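Local structure of glycoside hydrolase family 5 (Aspergillus oryzae, 6LA0) at residues S36-W39 / G40-G44; T73-D76 / I77-L80. The protein is a secreted rutinosidase of glycoside hydrolase family 5, related to exo-1,3-beta-glucanases, that cleaves beta-glycosidic linkages. One frame throughout, in Å; residues are numbered along the deposited sequence.

How the contacts relate
Both contacts are local, made between residues three or four apart along a helix, and both lie in the connection from strand 19-23 to strand 87-92, which are parallel neighbours in the sheet of the family's TIM barrel. Contact 1 takes up the short helix 36-42 and its exit, contact 2 the first turns of helix 74-81; their centres are about 24 Å apart and their nearest atoms about 14 Å, so they do not touch. Each also reaches the segment following strand 329-332: Ser36 of contact 1 bonds Asn340, and Asp76 of contact 2 pairs with Lys336. The N-acetylglucosamine beside contact 1 belongs to a surface glycan, not to a substrate pocket.

Contact 1 of 2, residues S36-W39 / G40-G44; sequences SQFW and GTYSG. With NAG (2-acetamido-2-deoxy-beta-D-glucopyranose), chain F.
In the last turn of the short helix 36-42 Ser43 touches Trp39 both through its backbone and through its side chain. Trp39 O accepts two hydrogen bonds, from Ser43 N at 3.0 Å and from Ser43 OG at 2.8 Å, and the two donors reach it from opposite faces of the carbonyl plane. With chi1 at 76°, OG lies between the backbone N and the carbonyl carbon of Ser43, turned back to the preceding turn. The same serine lays its CB over one face of the indole: CB is 3.4 Å from the centroid of the five-membered ring and 19° off the ring normal, a CH-pi contact. Both groups are also tied to the chain after the helix, Trp39 NE1 to Ala46 O and Ser43 OG to Gly45 N. Gly44, whose phi is positive, is where the backbone leaves helical geometry. This helix sits in the long connection after barrel strand 19-23, and its buried side rests on helices 49-56 and 60-70. There Phe38 and Tyr42, one turn apart, meet obliquely with ring planes at 44° and CD1 of Phe38 3.5 Å from CD2 of Tyr42. Leu52, Val63 and Leu64 also pack on Phe38, and Arg67 makes a cation-pi contact with its ring. At the start of the helix, the Gly40 N to Ser36 O bond of 2.9 Å sets the first turn. A water 2.7 Å from Thr41 OG1 is also reached, weakly, by Gln37 NE2. Ser36 OG bonds OD1 of Asn340, the asparagine that carries the N-acetylglucosamine; the sugar brushes the helix start loosely, its C6 being 3.8 Å from Gln37 CA.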
loop_
_atom_site.group_PDB
_atom_site.type_symbol
_atom_site.label_atom_id
_atom_site.label_comp_id
_atom_site.label_asym_id
_atom_site.label_seq_id
_atom_site.Cartn_x
_atom_site.Cartn_y
_atom_site.Cartn_z
ATOM N N SER A 36 1.722 7.994 -16.680
ATOM C CA SER A 36 2.743 8.714 -17.439
ATOM C C SER A 36 2.226 10.052 -17.964
ATOM O O SER A 36 2.977 11.033 -18.031
ATOM C CB SER A 36 3.233 7.859 -18.607
ATOM O OG SER A 36 4.125 6.842 -18.178
ATOM N N GLN A 37 0.954 10.106 -18.366
ATOM C CA GLN A 37 0.436 11.338 -18.953
ATOM C C GLN A 37 0.292 12.422 -17.902
ATOM O O GLN A 37 0.634 13.586 -18.146
ATOM C CB GLN A 37 -0.910 11.094 -19.636
ATOM C CG GLN A 37 -1.603 12.392 -20.060
ATOM C CD GLN A 37 -2.401 12.271 -21.348
ATOM O OE1 GLN A 37 -2.672 11.169 -21.823
ATOM N NE2 GLN A 37 -2.782 13.411 -21.917
ATOM N N PHE A 38 -0.233 12.060 -16.730
ATOM C CA PHE A 38 -0.318 13.026 -15.647
ATOM C C PHE A 38 1.067 13.512 -15.255
ATOM O O PHE A 38 1.284 14.714 -15.075
ATOM C CB PHE A 38 -1.032 12.412 -14.447
ATOM C CG PHE A 38 -1.000 13.281 -13.218
ATOM C CD1 PHE A 38 -1.829 14.385 -13.118
ATOM C CD2 PHE A 38 -0.127 13.002 -12.177
ATOM C CE1 PHE A 38 -1.796 15.188 -11.987
ATOM C CE2 PHE A 38 -0.096 13.801 -11.057
ATOM C CZ PHE A 38 -0.932 14.901 -10.971
ATOM N N TRP A 39 2.034 12.593 -15.132
ATOM C CA TRP A 39 3.337 13.026 -14.633
ATOM C C TRP A 39 4.055 13.909 -15.647
ATOM O O TRP A 39 4.653 14.925 -15.271
ATOM C CB TRP A 39 4.207 11.835 -14.235
ATOM C CG TRP A 39 5.231 12.230 -13.196
ATOM C CD1 TRP A 39 6.526 12.593 -13.422
ATOM C CD2 TRP A 39 5.026 12.337 -11.771
ATOM N NE1 TRP A 39 7.148 12.899 -12.230
ATOM C CE2 TRP A 39 6.248 12.754 -11.204
ATOM C CE3 TRP A 39 3.933 12.105 -10.924
ATOM C CZ2 TRP A 39 6.409 12.946 -9.827
ATOM C CZ3 TRP A 39 4.098 12.283 -9.554
ATOM C CH2 TRP A 39 5.326 12.709 -9.023
ATOM N N GLY A 40 3.989 13.560 -16.932
ATOM C CA GLY A 40 4.582 14.417 -17.946
ATOM C C GLY A 40 4.022 15.832 -17.926
ATOM O O GLY A 40 4.770 16.808 -17.998
ATOM N N THR A 41 2.696 15.959 -17.811
ATOM C CA THR A 41 2.069 17.275 -17.906
ATOM C C THR A 41 2.384 18.161 -16.703
ATOM O O THR A 41 2.636 19.362 -16.867
ATOM C CB THR A 41 0.556 17.122 -18.058
ATOM O OG1 THR A 41 0.268 16.411 -19.269
ATOM C CG2 THR A 41 -0.118 18.476 -18.101
ATOM N N TYR A 42 2.366 17.603 -15.479
ATOM C CA TYR A 42 2.316 18.431 -14.272
ATOM C C TYR A 42 3.537 18.354 -13.363
ATOM O O TYR A 42 3.614 19.140 -12.414
ATOM C CB TYR A 42 1.075 18.083 -13.427
ATOM C CG TYR A 42 -0.245 18.429 -14.093
ATOM C CD1 TYR A 42 -0.633 19.762 -14.258
ATOM C CD2 TYR A 42 -1.100 17.435 -14.564
ATOM C CE1 TYR A 42 -1.828 20.089 -14.872
ATOM C CE2 TYR A 42 -2.306 17.750 -15.177
ATOM C CZ TYR A 42 -2.666 19.087 -15.329
ATOM O OH TYR A 42 -3.856 19.428 -15.943
ATOM N N SER A 43 4.490 17.449 -13.606
ATOM C CA SER A 43 5.583 17.283 -12.654
ATOM C C SER A 43 6.694 18.312 -12.809
ATOM O O SER A 43 7.458 18.519 -11.863
ATOM C CB SER A 43 6.183 15.885 -12.782
ATOM O OG SER A 43 7.010 15.802 -13.934
ATOM N N GLY A 44 6.830 18.937 -13.975
ATOM C CA GLY A 44 7.923 19.875 -14.172
ATOM C C GLY A 44 9.309 19.274 -14.068
ATOM O O GLY A 44 10.271 19.995 -13.785
HETATM C C1 NAG F . 5.000 7.786 -22.535
HETATM C C2 NAG F . 5.631 8.221 -23.864
HETATM C C3 NAG F . 5.757 9.746 -23.931
HETATM C C4 NAG F . 4.436 10.426 -23.601
HETATM C C5 NAG F . 3.899 9.905 -22.274
HETATM C C6 NAG F . 2.525 10.435 -21.940
HETATM C C7 NAG F . 7.166 6.593 -24.885
HETATM C C8 NAG F . 8.576 6.080 -24.930
HETATM N N2 NAG F . 6.936 7.602 -24.037
HETATM O O3 NAG F . 6.178 10.116 -25.240
HETATM O O4 NAG F . 4.620 11.835 -23.508
HETATM O O5 NAG F . 3.781 8.478 -22.334
HETATM O O6 NAG F . 1.564 10.068 -22.922
HETATM O O7 NAG F . 6.276 6.113 -25.580
HETATM O O HOH W 1 -2.225 15.352 -19.176
#

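Contact 2 of 2, residues T73-D76 / I77-L80; sequences TERD and IDKL
Backbone bonds from Ile77 N to Thr73 O, Asp78 N to Glu74 O, Lys79 N to Arg75 O and Leu80 N to Asp76 O form the opening turns of helix 74-81, a helix of the TIM-barrel fold that leads into strand 87-92. The first is the longest of the four, at 3.3 Å. Thr73 is the N-cap, and Asp76, at N3, supplies one half of a capping box: its OD2 accepts Thr73 N at 2.9 Å on the anti side of the carboxylate, with a weak addition from Thr73 OG1. Its OD1 pairs with Lys336. Apolar faces of Ile77 and Leu80 lie on Leu88 of the strand, and Ile77 also meets Ile117 of helix 110-125. Arg75 and Asp78 form a salt bridge, their side chains running alongside each other in the same direction. Bends at chi2 (-76°) and chi3 (79°) bring the guanidinium round beside the Asp78 carboxylate, the two planes 45° apart. The other oxygen, Asp78 OD1, bonds Tyr125 OH and Tyr120 OH. The grip is side-on and converges on one atom, Asp78 OD2, which lies 3.0 Å from Arg75 NE and 2.8 Å from Arg75 NH2.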
loop_
_atom_site.group_PDB
_atom_site.type_symbol
_atom_site.label_atom_id
_atom_site.label_comp_id
_atom_site.label_asym_id
_atom_site.label_seq_id
_atom_site.Cartn_x
_atom_site.Cartn_y
_atom_site.Cartn_z
ATOM N N THR A 73 -13.281 6.396 -9.351
ATOM C CA THR A 73 -14.688 6.710 -9.158
ATOM C C THR A 73 -15.454 5.441 -8.805
ATOM O O THR A 73 -14.925 4.325 -8.865
ATOM C CB THR A 73 -15.300 7.349 -10.413
ATOM O OG1 THR A 73 -15.225 6.415 -11.501
ATOM C CG2 THR A 73 -14.559 8.631 -10.781
ATOM N N GLU A 74 -16.733 5.627 -8.463
ATOM C CA GLU A 74 -17.570 4.484 -8.108
ATOM C C GLU A 74 -17.715 3.498 -9.266
ATOM O O GLU A 74 -17.940 2.307 -9.026
ATOM C CB GLU A 74 -18.930 4.973 -7.610
ATOM C CG GLU A 74 -18.797 5.949 -6.436
ATOM C CD GLU A 74 -20.124 6.404 -5.860
ATOM O OE1 GLU A 74 -21.176 6.138 -6.476
ATOM O OE2 GLU A 74 -20.112 7.043 -4.786
ATOM N N ARG A 75 -17.568 3.951 -10.520
ATOM C CA ARG A 75 -17.605 3.009 -11.640
ATOM C C ARG A 75 -16.429 2.041 -11.584
ATOM O O ARG A 75 -16.571 0.853 -11.908
ATOM C CB ARG A 75 -17.617 3.750 -12.986
ATOM C CG ARG A 75 -18.744 4.765 -13.167
ATOM C CD ARG A 75 -20.109 4.104 -13.464
ATOM N NE ARG A 75 -20.775 3.562 -12.271
ATOM C CZ ARG A 75 -21.189 4.271 -11.218
ATOM N NH1 ARG A 75 -21.039 5.596 -11.165
ATOM N NH2 ARG A 75 -21.773 3.645 -10.205
ATOM N N ASP A 76 -15.252 2.532 -11.193
ATOM C CA ASP A 76 -14.124 1.629 -10.975
ATOM C C ASP A 76 -14.424 0.619 -9.868
ATOM O O ASP A 76 -13.998 -0.545 -9.943
ATOM C CB ASP A 76 -12.862 2.430 -10.652
ATOM C CG ASP A 76 -12.508 3.423 -11.747
ATOM O OD1 ASP A 76 -12.440 2.997 -12.917
ATOM O OD2 ASP A 76 -12.292 4.620 -11.446
ATOM N N ILE A 77 -15.149 1.043 -8.829
ATOM C CA ILE A 77 -15.494 0.111 -7.759
ATOM C C ILE A 77 -16.454 -0.955 -8.276
ATOM O O ILE A 77 -16.312 -2.144 -7.965
ATOM C CB ILE A 77 -16.072 0.861 -6.538
ATOM C CG1 ILE A 77 -15.117 1.959 -6.066
ATOM C CG2 ILE A 77 -16.376 -0.131 -5.418
ATOM C CD1 ILE A 77 -13.757 1.466 -5.620
ATOM N N ASP A 78 -17.444 -0.549 -9.080
ATOM C CA ASP A 78 -18.339 -1.525 -9.699
ATOM C C ASP A 78 -17.564 -2.581 -10.477
ATOM O O ASP A 78 -17.858 -3.780 -10.381
ATOM C CB ASP A 78 -19.318 -0.834 -10.641
ATOM C CG ASP A 78 -20.208 0.173 -9.950
ATOM O OD1 ASP A 78 -20.432 0.081 -8.721
ATOM O OD2 ASP A 78 -20.715 1.051 -10.669
ATOM N N LYS A 79 -16.585 -2.154 -11.279
ATOM C CA LYS A 79 -15.814 -3.126 -12.049
ATOM C C LYS A 79 -15.030 -4.068 -11.138
ATOM O O LYS A 79 -14.905 -5.261 -11.439
ATOM C CB LYS A 79 -14.873 -2.418 -13.018
ATOM C CG LYS A 79 -14.176 -3.370 -13.953
ATOM C CD LYS A 79 -13.355 -2.616 -14.979
ATOM C CE LYS A 79 -14.192 -2.217 -16.185
ATOM N NZ LYS A 79 -13.306 -1.672 -17.241
ATOM N N LEU A 80 -14.479 -3.559 -10.031
ATOM C CA LEU A 80 -13.783 -4.443 -9.090
ATOM C C LEU A 80 -14.734 -5.459 -8.471
ATOM O O LEU A 80 -14.412 -6.652 -8.387
ATOM C CB LEU A 80 -13.098 -3.620 -7.992
ATOM C CG LEU A 80 -11.939 -2.745 -8.483
ATOM C CD1 LEU A 80 -11.570 -1.658 -7.463
ATOM C CD2 LEU A 80 -10.731 -3.627 -8.827
#